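Local structure of fiber KNOB domain (Avirulent turkey hemorrhagic enteritis virus, 4D63) at residues L76-I81 with F182-G187; Y114-N119 with M160-N165; R123-T128 with L151-G156. The protein forms the trimeric head of the viral fibre, binds the sialic acid of sialyllactose and probably serves in attachment to host cells. All blocks are in the same frame, centred on the assembly; numbering follows the deposited sequence.

Interaction 1: L76-I81 with F182-G187; sequences LIIQFI and FTCLIG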
loop_
_atom_site.group_PDB
_atom_site.type_symbol
_atom_site.label_atom_id
_atom_site.label_comp_id
_atom_site.label_asym_id
_atom_site.label_seq_id
_atom_site.Cartn_x
_atom_site.Cartn_y
_atom_site.Cartn_z
ATOM N N LEU A 76 -2.420 15.550 6.795
ATOM C CA LEU A 76 -1.028 15.454 7.175
ATOM C C LEU A 76 -0.413 14.292 6.431
ATOM O O LEU A 76 -0.846 13.155 6.575
ATOM C CB LEU A 76 -0.871 15.241 8.676
ATOM C CG LEU A 76 0.608 15.066 9.071
ATOM C CD1 LEU A 76 1.134 16.312 9.741
ATOM C CD2 LEU A 76 0.835 13.870 9.976
ATOM N N ILE A 77 0.616 14.599 5.657
ATOM C CA ILE A 77 1.355 13.617 4.902
ATOM C C ILE A 77 2.745 13.550 5.504
ATOM O O ILE A 77 3.418 14.557 5.639
ATOM C CB ILE A 77 1.449 14.039 3.440
ATOM C CG1 ILE A 77 0.056 14.040 2.809
ATOM C CG2 ILE A 77 2.429 13.153 2.675
ATOM C CD1 ILE A 77 0.054 14.590 1.398
ATOM N N ILE A 78 3.173 12.354 5.860
ATOM C CA ILE A 78 4.413 12.179 6.600
ATOM C C ILE A 78 5.230 11.011 6.036
ATOM O O ILE A 78 4.740 9.880 5.952
ATOM C CB ILE A 78 4.136 11.973 8.109
ATOM C CG1 ILE A 78 5.418 11.587 8.863
ATOM C CG2 ILE A 78 3.062 10.931 8.359
ATOM C CD1 ILE A 78 5.360 11.901 10.350
ATOM N N GLN A 79 6.479 11.295 5.685
ATOM C CA GLN A 79 7.380 10.304 5.176
ATOM C C GLN A 79 8.544 10.075 6.114
ATOM O O GLN A 79 9.203 11.028 6.500
ATOM C CB GLN A 79 7.927 10.724 3.818
ATOM C CG GLN A 79 8.645 9.601 3.085
ATOM C CD GLN A 79 9.248 10.039 1.767
ATOM O OE1 GLN A 79 8.596 10.637 0.943
ATOM N NE2 GLN A 79 10.489 9.695 1.556
ATOM N N PHE A 80 8.826 8.799 6.426
ATOM C CA PHE A 80 10.046 8.430 7.145
ATOM C C PHE A 80 11.209 8.439 6.179
ATOM O O PHE A 80 11.116 7.866 5.095
ATOM C CB PHE A 80 9.890 7.077 7.831
ATOM C CG PHE A 80 8.948 7.108 8.995
ATOM C CD1 PHE A 80 7.565 7.235 8.789
ATOM C CD2 PHE A 80 9.420 7.023 10.290
ATOM C CE1 PHE A 80 6.678 7.275 9.858
ATOM C CE2 PHE A 80 8.538 7.094 11.365
ATOM C CZ PHE A 80 7.173 7.207 11.151
ATOM N N ILE A 81 12.312 9.085 6.582
ATOM C CA ILE A 81 13.423 9.384 5.676
ATOM C C ILE A 81 14.778 8.725 5.991
ATOM O O ILE A 81 15.729 8.919 5.231
ATOM C CB ILE A 81 13.652 10.923 5.500
ATOM C CG1 ILE A 81 14.152 11.554 6.817
ATOM C CG2 ILE A 81 12.383 11.599 4.976
ATOM C CD1 ILE A 81 14.550 13.006 6.716
ATOM N N PHE A 182 2.769 8.071 4.988
ATOM C CA PHE A 182 1.410 8.008 5.423
ATOM C C PHE A 182 0.711 9.272 4.998
ATOM O O PHE A 182 1.191 10.373 5.303
ATOM C CB PHE A 182 1.338 7.908 6.962
ATOM C CG PHE A 182 2.032 6.698 7.540
ATOM C CD1 PHE A 182 3.391 6.703 7.770
ATOM C CD2 PHE A 182 1.308 5.545 7.851
ATOM C CE1 PHE A 182 4.007 5.588 8.307
ATOM C CE2 PHE A 182 1.923 4.453 8.380
ATOM C CZ PHE A 182 3.273 4.468 8.599
ATOM N N THR A 183 -0.429 9.121 4.345
ATOM C CA THR A 183 -1.369 10.217 4.158
ATOM C C THR A 183 -2.455 10.091 5.257
ATOM O O THR A 183 -3.101 9.059 5.359
ATOM C CB THR A 183 -2.025 10.186 2.777
ATOM O OG1 THR A 183 -1.019 10.307 1.751
ATOM C CG2 THR A 183 -3.067 11.335 2.668
ATOM N N CYS A 184 -2.620 11.131 6.086
ATOM C CA CYS A 184 -3.502 11.091 7.245
ATOM C C CYS A 184 -4.577 12.185 7.189
ATOM O O CYS A 184 -4.305 13.300 6.730
ATOM C CB CYS A 184 -2.682 11.280 8.496
ATOM S SG CYS A 184 -1.269 10.187 8.587
ATOM N N LEU A 185 -5.780 11.856 7.655
ATOM C CA LEU A 185 -6.839 12.845 7.868
ATOM C C LEU A 185 -6.885 13.272 9.327
ATOM O O LEU A 185 -6.980 12.438 10.227
ATOM C CB LEU A 185 -8.211 12.303 7.474
ATOM C CG LEU A 185 -8.426 12.154 5.970
ATOM C CD1 LEU A 185 -9.890 11.861 5.690
ATOM C CD2 LEU A 185 -7.987 13.402 5.224
ATOM N N ILE A 186 -6.809 14.581 9.545
ATOM C CA ILE A 186 -6.927 15.170 10.865
ATOM C C ILE A 186 -8.361 15.664 11.066
ATOM O O ILE A 186 -8.903 16.338 10.191
ATOM C CB ILE A 186 -5.949 16.341 11.021
ATOM C CG1 ILE A 186 -4.536 15.910 10.616
ATOM C CG2 ILE A 186 -5.985 16.880 12.450
ATOM C CD1 ILE A 186 -4.096 14.583 11.204
ATOM N N GLY A 187 -8.969 15.290 12.199
ATOM C CA GLY A 187 -10.305 15.780 12.609
ATOM C C GLY A 187 -11.481 15.557 11.658
ATOM O O GLY A 187 -11.934 16.486 10.967
ATOM O OXT GLY A 187 -12.029 14.456 11.572
#
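With CG turned anti to the carbonyl carbon and beside the backbone N (chi1 -60°), Phe182 carries its ring toward that of Phe80, while Ile78 sends CG1 anti to its backbone N and keeps CG2 between N and carbonyl carbon, where CG2 lies 3.7 Å from Phe182 CB. The two phenyls meet rim to rim, CE1 of Phe80 to CE1 of Phe182 at 3.5 Å. Their planes stand at 69°, and neither ring lies over the face of the other, so the pair is not a stack.

Beneath these side chains the backbones form an antiparallel ladder. Leu76 with Cys184 and Ile78 with Phe182 are hydrogen-bonded pairs; Ile77 with Thr183 is the non-hydrogen-bonded pair between them. Leu76 N reaches Cys184 O at 2.9 Å, and Cys184 N returns to Leu76 O at 2.7 Å. Phe182 O accepts the N-H of Ile78 and has in addition a CA-H...O contact from Ile77 CA at 3.3 Å. Beyond the last bridge, Leu76 CB touches Ile186 CD1 at 4.2 Å.

Alternation divides the side chains between two environments. Leu76, Ile78, Phe182 and Cys184 share one face, where Val124 packs on Leu76 and Ser126 on Phe182 and Cys184. Ile77 and Thr183 lie side by side on the other, with Ile77 CG1 4.0 Å from Thr183 OG1. That face meets the trimer partners: Thr183 packs on Leu181 of the second subunit and Thr183 of the third, and Ile77 on Leu75 of the third. Within the chain, strand 181-185 is the outermost strand of the sheet, while strand 75-80 is bonded on its other edge to strand 64-71, through Ile77 with Val70 and Gln79 with Lys68.

Interaction 2: Y114-N119 with M160-N165; sequences YIVPLN and MIIQCN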
loop_
_atom_site.group_PDB
_atom_site.type_symbol
_atom_site.label_atom_id
_atom_site.label_comp_id
_atom_site.label_asym_id
_atom_site.label_seq_id
_atom_site.Cartn_x
_atom_site.Cartn_y
_atom_site.Cartn_z
ATOM N N TYR A 114 3.466 -5.970 16.961
ATOM C CA TYR A 114 4.594 -5.368 17.661
ATOM C C TYR A 114 4.356 -3.869 17.785
ATOM O O TYR A 114 4.213 -3.153 16.797
ATOM C CB TYR A 114 5.917 -5.709 16.943
ATOM C CG TYR A 114 6.096 -7.221 16.867
ATOM C CD1 TYR A 114 5.441 -7.966 15.887
ATOM C CD2 TYR A 114 6.851 -7.911 17.816
ATOM C CE1 TYR A 114 5.566 -9.343 15.827
ATOM C CE2 TYR A 114 6.975 -9.297 17.762
ATOM C CZ TYR A 114 6.317 -10.008 16.776
ATOM O OH TYR A 114 6.421 -11.393 16.714
ATOM N N ILE A 115 4.298 -3.414 19.025
ATOM C CA ILE A 115 3.952 -2.054 19.350
ATOM C C ILE A 115 5.186 -1.306 19.813
ATOM O O ILE A 115 5.840 -1.702 20.792
ATOM C CB ILE A 115 2.879 -2.014 20.458
ATOM C CG1 ILE A 115 1.652 -2.833 20.025
ATOM C CG2 ILE A 115 2.515 -0.573 20.779
ATOM C CD1 ILE A 115 0.479 -2.783 20.986
ATOM N N VAL A 116 5.471 -0.218 19.102
ATOM C CA VAL A 116 6.642 0.603 19.314
ATOM C C VAL A 116 6.210 1.949 19.902
ATOM O O VAL A 116 5.810 2.827 19.153
ATOM C CB VAL A 116 7.390 0.852 17.980
ATOM C CG1 VAL A 116 8.626 1.727 18.205
ATOM C CG2 VAL A 116 7.790 -0.470 17.329
ATOM N N PRO A 117 6.260 2.112 21.252
ATOM C CA PRO A 117 5.930 3.428 21.839
ATOM C C PRO A 117 6.947 4.416 21.383
ATOM O O PRO A 117 8.124 4.062 21.292
ATOM C CB PRO A 117 6.058 3.217 23.353
ATOM C CG PRO A 117 6.843 1.976 23.506
ATOM C CD PRO A 117 6.596 1.126 22.287
ATOM N N LEU A 118 6.487 5.615 21.046
ATOM C CA LEU A 118 7.349 6.684 20.528
ATOM C C LEU A 118 7.181 7.957 21.377
ATOM O O LEU A 118 6.167 8.141 22.065
ATOM C CB LEU A 118 6.979 6.996 19.068
ATOM C CG LEU A 118 7.112 5.844 18.050
ATOM C CD1 LEU A 118 6.297 6.121 16.798
ATOM C CD2 LEU A 118 8.571 5.566 17.720
ATOM N N ASN A 119 8.177 8.821 21.326
ATOM C CA ASN A 119 8.075 10.125 21.952
ATOM C C ASN A 119 8.380 11.219 20.944
ATOM O O ASN A 119 9.181 11.040 20.017
ATOM C CB ASN A 119 8.974 10.220 23.196
ATOM C CG ASN A 119 8.233 9.822 24.471
ATOM O OD1 ASN A 119 8.319 8.671 24.914
ATOM N ND2 ASN A 119 7.459 10.765 25.046
ATOM N N MET A 160 3.746 3.229 16.969
ATOM C CA MET A 160 3.779 2.552 15.668
ATOM C C MET A 160 3.351 1.109 15.860
ATOM O O MET A 160 3.896 0.402 16.684
ATOM C CB MET A 160 5.191 2.586 15.061
ATOM C CG MET A 160 5.254 2.016 13.656
ATOM S SD MET A 160 6.912 2.130 12.994
ATOM C CE MET A 160 6.959 3.890 12.705
ATOM N N ILE A 161 2.346 0.699 15.102
ATOM C CA ILE A 161 1.801 -0.649 15.171
ATOM C C ILE A 161 2.336 -1.405 13.960
ATOM O O ILE A 161 2.124 -1.000 12.811
ATOM C CB ILE A 161 0.262 -0.653 15.127
ATOM C CG1 ILE A 161 -0.330 0.361 16.131
ATOM C CG2 ILE A 161 -0.257 -2.072 15.372
ATOM C CD1 ILE A 161 -0.065 0.016 17.584
ATOM N N ILE A 162 3.038 -2.491 14.211
ATOM C CA ILE A 162 3.591 -3.307 13.138
ATOM C C ILE A 162 3.039 -4.723 13.238
ATOM O O ILE A 162 3.327 -5.430 14.192
ATOM C CB ILE A 162 5.132 -3.398 13.233
ATOM C CG1 ILE A 162 5.771 -2.007 13.186
ATOM C CG2 ILE A 162 5.694 -4.311 12.141
ATOM C CD1 ILE A 162 7.226 -2.022 13.561
ATOM N N GLN A 163 2.306 -5.158 12.226
ATOM C CA GLN A 163 1.765 -6.485 12.215
ATOM C C GLN A 163 2.379 -7.264 11.117
ATOM O O GLN A 163 2.551 -6.771 9.970
ATOM C CB GLN A 163 0.281 -6.423 12.055
ATOM C CG GLN A 163 -0.329 -5.623 13.175
ATOM C CD GLN A 163 -1.812 -5.478 13.065
ATOM O OE1 GLN A 163 -2.324 -4.746 12.214
ATOM N NE2 GLN A 163 -2.524 -6.147 13.957
ATOM N N CYS A 164 2.763 -8.485 11.469
ATOM C CA CYS A 164 3.271 -9.427 10.477
ATOM C C CYS A 164 2.740 -10.858 10.686
ATOM O O CYS A 164 1.764 -11.047 11.384
ATOM C CB CYS A 164 4.774 -9.383 10.486
ATOM S SG CYS A 164 5.478 -9.782 12.067
ATOM N N ASN A 165 3.371 -11.842 10.042
ATOM C CA ASN A 165 2.915 -13.206 10.061
ATOM C C ASN A 165 3.618 -14.010 11.166
ATOM O O ASN A 165 4.672 -13.596 11.686
ATOM C CB ASN A 165 3.221 -13.887 8.717
ATOM C CG ASN A 165 2.781 -13.082 7.504
ATOM O OD1 ASN A 165 3.504 -13.023 6.490
ATOM N ND2 ASN A 165 1.596 -12.489 7.577
#
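Tyr114, Met160 and Ile162 lose most surface here, and all three point to the same face of an antiparallel strand pair. The backbone of Tyr114 is bonded to that of Ile162 in both directions, Tyr114 N to Ile162 O at 2.8 Å, nearly straight (174°). The same carbonyl oxygen sits in the plane of the phenol at its edge, 3.7 Å from Tyr114 CD1. Farther out, Cys164 SG stands 3.8 Å from Tyr114 CE1, a Cys sulfur-aromatic contact that comes in obliquely, 65° off the ring normal.

Strands 113-120 and 157-163 are neighbours in the antiparallel sheet of the fibre head. Tyr114-Ile162 and Val116-Met160 are hydrogen-bonded pairs, flanking the non-hydrogen-bonded Ile115-Ile161. Met160 CB lies 4.0 Å from Val116 CB and 4.1 Å from Leu118 CD1, and the chain then runs extended to SD and turns about the CG-SD bond, swinging CE aside. In Ile162, with CG1 anti to the carbonyl carbon (chi1 -58°) and the chain extended beyond it, CD1 reaches Val116 CG2 at 4.1 Å. Ile115 and Ile161 lie alongside each other on the opposite face, where Thr91 and Tyr93 of the second subunit pack on them. Phe105, Ile171 and Ile174 also pack against Tyr114.

Interaction 3: R123-T128 with L151-G156; sequences RVESPT and LTVKNG. With SIA (N-acetyl-alpha-neuraminic acid), chain B.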
loop_
_atom_site.group_PDB
_atom_site.type_symbol
_atom_site.label_atom_id
_atom_site.label_comp_id
_atom_site.label_asym_id
_atom_site.label_seq_id
_atom_site.Cartn_x
_atom_site.Cartn_y
_atom_site.Cartn_z
ATOM N N ARG A 123 1.018 13.416 16.395
ATOM C CA ARG A 123 -0.017 12.570 17.000
ATOM C C ARG A 123 -1.128 12.402 15.999
ATOM O O ARG A 123 -1.968 13.307 15.843
ATOM C CB ARG A 123 -0.587 13.205 18.268
ATOM C CG ARG A 123 0.442 13.370 19.361
ATOM C CD ARG A 123 -0.150 13.817 20.695
ATOM N NE ARG A 123 0.743 13.405 21.790
ATOM C CZ ARG A 123 1.806 14.083 22.240
ATOM N NH1 ARG A 123 2.135 15.260 21.722
ATOM N NH2 ARG A 123 2.542 13.567 23.239
ATOM N N VAL A 124 -1.100 11.254 15.309
ATOM C CA VAL A 124 -2.023 10.951 14.208
ATOM C C VAL A 124 -2.563 9.548 14.326
ATOM O O VAL A 124 -1.884 8.644 14.803
ATOM C CB VAL A 124 -1.368 11.043 12.813
ATOM C CG1 VAL A 124 -1.016 12.469 12.468
ATOM C CG2 VAL A 124 -0.122 10.177 12.699
ATOM N N GLU A 125 -3.801 9.396 13.892
ATOM C CA GLU A 125 -4.386 8.107 13.637
ATOM C C GLU A 125 -4.262 7.872 12.113
ATOM O O GLU A 125 -5.094 8.353 11.336
ATOM C CB GLU A 125 -5.856 8.113 14.082
ATOM C CG GLU A 125 -6.109 8.140 15.593
ATOM C CD GLU A 125 -5.457 6.995 16.376
ATOM O OE1 GLU A 125 -5.317 5.848 15.851
ATOM O OE2 GLU A 125 -5.081 7.251 17.550
ATOM N N SER A 126 -3.211 7.180 11.676
ATOM C CA SER A 126 -2.941 7.039 10.246
ATOM C C SER A 126 -3.748 5.878 9.620
ATOM O O SER A 126 -4.305 5.014 10.332
ATOM C CB SER A 126 -1.458 6.753 10.022
ATOM O OG SER A 126 -1.173 5.400 10.318
ATOM N N PRO A 127 -3.788 5.824 8.287
ATOM C CA PRO A 127 -4.232 4.557 7.741
ATOM C C PRO A 127 -3.109 3.537 7.859
ATOM O O PRO A 127 -1.993 3.846 8.337
ATOM C CB PRO A 127 -4.565 4.868 6.273
ATOM C CG PRO A 127 -4.146 6.294 6.075
ATOM C CD PRO A 127 -3.294 6.710 7.238
ATOM N N THR A 128 -3.454 2.317 7.476
ATOM C CA THR A 128 -2.533 1.186 7.463
ATOM C C THR A 128 -1.821 1.180 6.144
ATOM O O THR A 128 -2.466 1.313 5.091
ATOM C CB THR A 128 -3.267 -0.152 7.610
ATOM O OG1 THR A 128 -4.029 -0.180 8.850
ATOM C CG2 THR A 128 -2.279 -1.271 7.605
ATOM N N LEU A 151 0.214 4.366 12.465
ATOM C CA LEU A 151 0.488 5.186 13.637
ATOM C C LEU A 151 -0.839 5.385 14.326
ATOM O O LEU A 151 -1.872 5.604 13.662
ATOM C CB LEU A 151 1.064 6.536 13.226
ATOM C CG LEU A 151 2.336 6.565 12.380
ATOM C CD1 LEU A 151 2.653 8.005 11.963
ATOM C CD2 LEU A 151 3.540 5.980 13.112
ATOM N N THR A 152 -0.825 5.229 15.635
ATOM C CA THR A 152 -2.007 5.406 16.476
ATOM C C THR A 152 -1.557 6.212 17.721
ATOM O O THR A 152 -0.353 6.391 17.971
ATOM C CB THR A 152 -2.641 4.061 16.831
ATOM O OG1 THR A 152 -3.959 4.250 17.340
ATOM C CG2 THR A 152 -1.841 3.277 17.885
ATOM N N VAL A 153 -2.523 6.731 18.458
ATOM C CA VAL A 153 -2.260 7.510 19.668
ATOM C C VAL A 153 -2.925 6.824 20.886
ATOM O O VAL A 153 -4.095 6.415 20.839
ATOM C CB VAL A 153 -2.774 8.946 19.503
ATOM C CG1 VAL A 153 -2.538 9.757 20.781
ATOM C CG2 VAL A 153 -2.094 9.606 18.304
ATOM N N LYS A 154 -2.158 6.673 21.962
ATOM C CA LYS A 154 -2.694 6.120 23.212
ATOM C C LYS A 154 -2.131 6.861 24.450
ATOM O O LYS A 154 -0.917 7.023 24.590
ATOM C CB LYS A 154 -2.384 4.634 23.323
ATOM C CG LYS A 154 -2.947 3.944 24.566
ATOM C CD LYS A 154 -4.442 4.135 24.714
ATOM C CE LYS A 154 -4.951 3.306 25.872
ATOM N NZ LYS A 154 -6.413 3.058 25.793
ATOM N N ASN A 155 -3.025 7.297 25.331
ATOM C CA ASN A 155 -2.626 8.074 26.503
ATOM C C ASN A 155 -1.763 9.280 26.069
ATOM O O ASN A 155 -0.696 9.588 26.647
ATOM C CB ASN A 155 -1.964 7.166 27.570
ATOM C CG ASN A 155 -2.907 6.046 28.054
ATOM O OD1 ASN A 155 -2.473 4.923 28.370
ATOM N ND2 ASN A 155 -4.208 6.341 28.085
ATOM N N GLY A 156 -2.240 9.930 25.002
ATOM C CA GLY A 156 -1.553 11.061 24.406
ATOM C C GLY A 156 -0.206 10.767 23.785
ATOM O O GLY A 156 0.502 11.704 23.405
HETATM C C1 SIA B . -6.200 8.235 24.133
HETATM C C2 SIA B . -7.528 8.449 23.417
HETATM C C3 SIA B . -7.325 9.112 22.040
HETATM C C4 SIA B . -6.816 8.129 20.977
HETATM C C5 SIA B . -7.782 6.955 20.913
HETATM C C6 SIA B . -7.807 6.279 22.293
HETATM C C7 SIA B . -8.766 5.092 22.396
HETATM C C8 SIA B . -9.039 4.657 23.849
HETATM C C9 SIA B . -10.517 4.769 24.239
HETATM C C10 SIA B . -8.247 5.729 18.837
HETATM C C11 SIA B . -7.707 4.949 17.659
HETATM N N5 SIA B . -7.398 6.098 19.799
HETATM O O1A SIA B . -5.192 8.851 23.712
HETATM O O1B SIA B . -6.149 7.473 25.133
HETATM O O2 SIA B . -8.381 9.255 24.263
HETATM O O4 SIA B . -6.707 8.725 19.663
HETATM O O6 SIA B . -8.266 7.235 23.250
HETATM O O7 SIA B . -9.995 5.472 21.749
HETATM O O8 SIA B . -8.644 3.301 24.085
HETATM O O9 SIA B . -10.644 4.721 25.667
HETATM O O10 SIA B . -9.421 6.016 18.891
HETATM O O HOH W 1 0.600 8.437 16.141
#
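Glu125 and Thr152 join the loop 123-128 to strand 142-154 through the Glu125 carboxylate. From CB the chain bends at chi2 (-57°), which folds the carboxylate back toward Thr152 and Val153. CD and OE1, more than CG, lie against the acetyl methyl C11 of the bound N-acetyl-neuraminic acid, OE1 to C11 3.1 Å, and the two oxygens have separate tasks. OE1 takes the hydroxyl of Thr152 on its syn lone pair, OG1 to OE1 2.6 Å, and also forms a salt bridge with Arg150. OE2 receives the backbone N-H of Val153, N to OE2 2.8 Å, from 42° out of the carboxylate plane, and accepts a hydrogen bond from sugar O4 at 3.0 Å.

Residues 153 to 156 meet other parts of the sugar: Val153 O takes a weak bond from N5, and the backbone N-H groups of Asn155 and Gly156 face its carboxylate, Asn155 N 3.1 Å from O1B and Gly156 N bonding weakly to O1A. Lys154 NZ reaches O8 at 2.8 Å and also bonds to Met87 O of the second subunit, to which the sugar is also hydrogen-bonded; the site therefore spans two subunits.

Deeper in, Ser126 OG accepts the N-H of Leu151 (2.8 Å, nearly straight at 178°) and donates to Pro127 O, Ser126 N bonds back to Leu151 O, and a water bridges Val124 O and Thr152 O. Beside them, Val124 CG2 meets Leu151 CD1 at 3.6 Å. On its other side strand 142-154 pairs with strand 157-163, whose His159 and Ile161 touch Thr152 and whose Met160 touches Leu151.

Interactions 1 and 2 are buried antiparallel strand pairs of one sheet, held by backbone bonds and apolar side chains; interaction 3 joins a loop to a strand, relies on polar side chains and a bridging water, and carries the bound sugar, with Arg123 exposed at its margin. Interactions 2 and 3 lie on neighbouring strands, 157-163 and 142-154, where Ile161 CG1 meets Thr152 CG2 at 3.7 Å. Loop 123-128 also packs on interaction 1, with Leu76 CD2 3.4 Å from Val124 CG1. Phe80 CZ touches Met160 CE at 3.7 Å, linking interactions 1 and 2. All three reach the second subunit, but interaction 3 alone contains sialic-acid pocket residues.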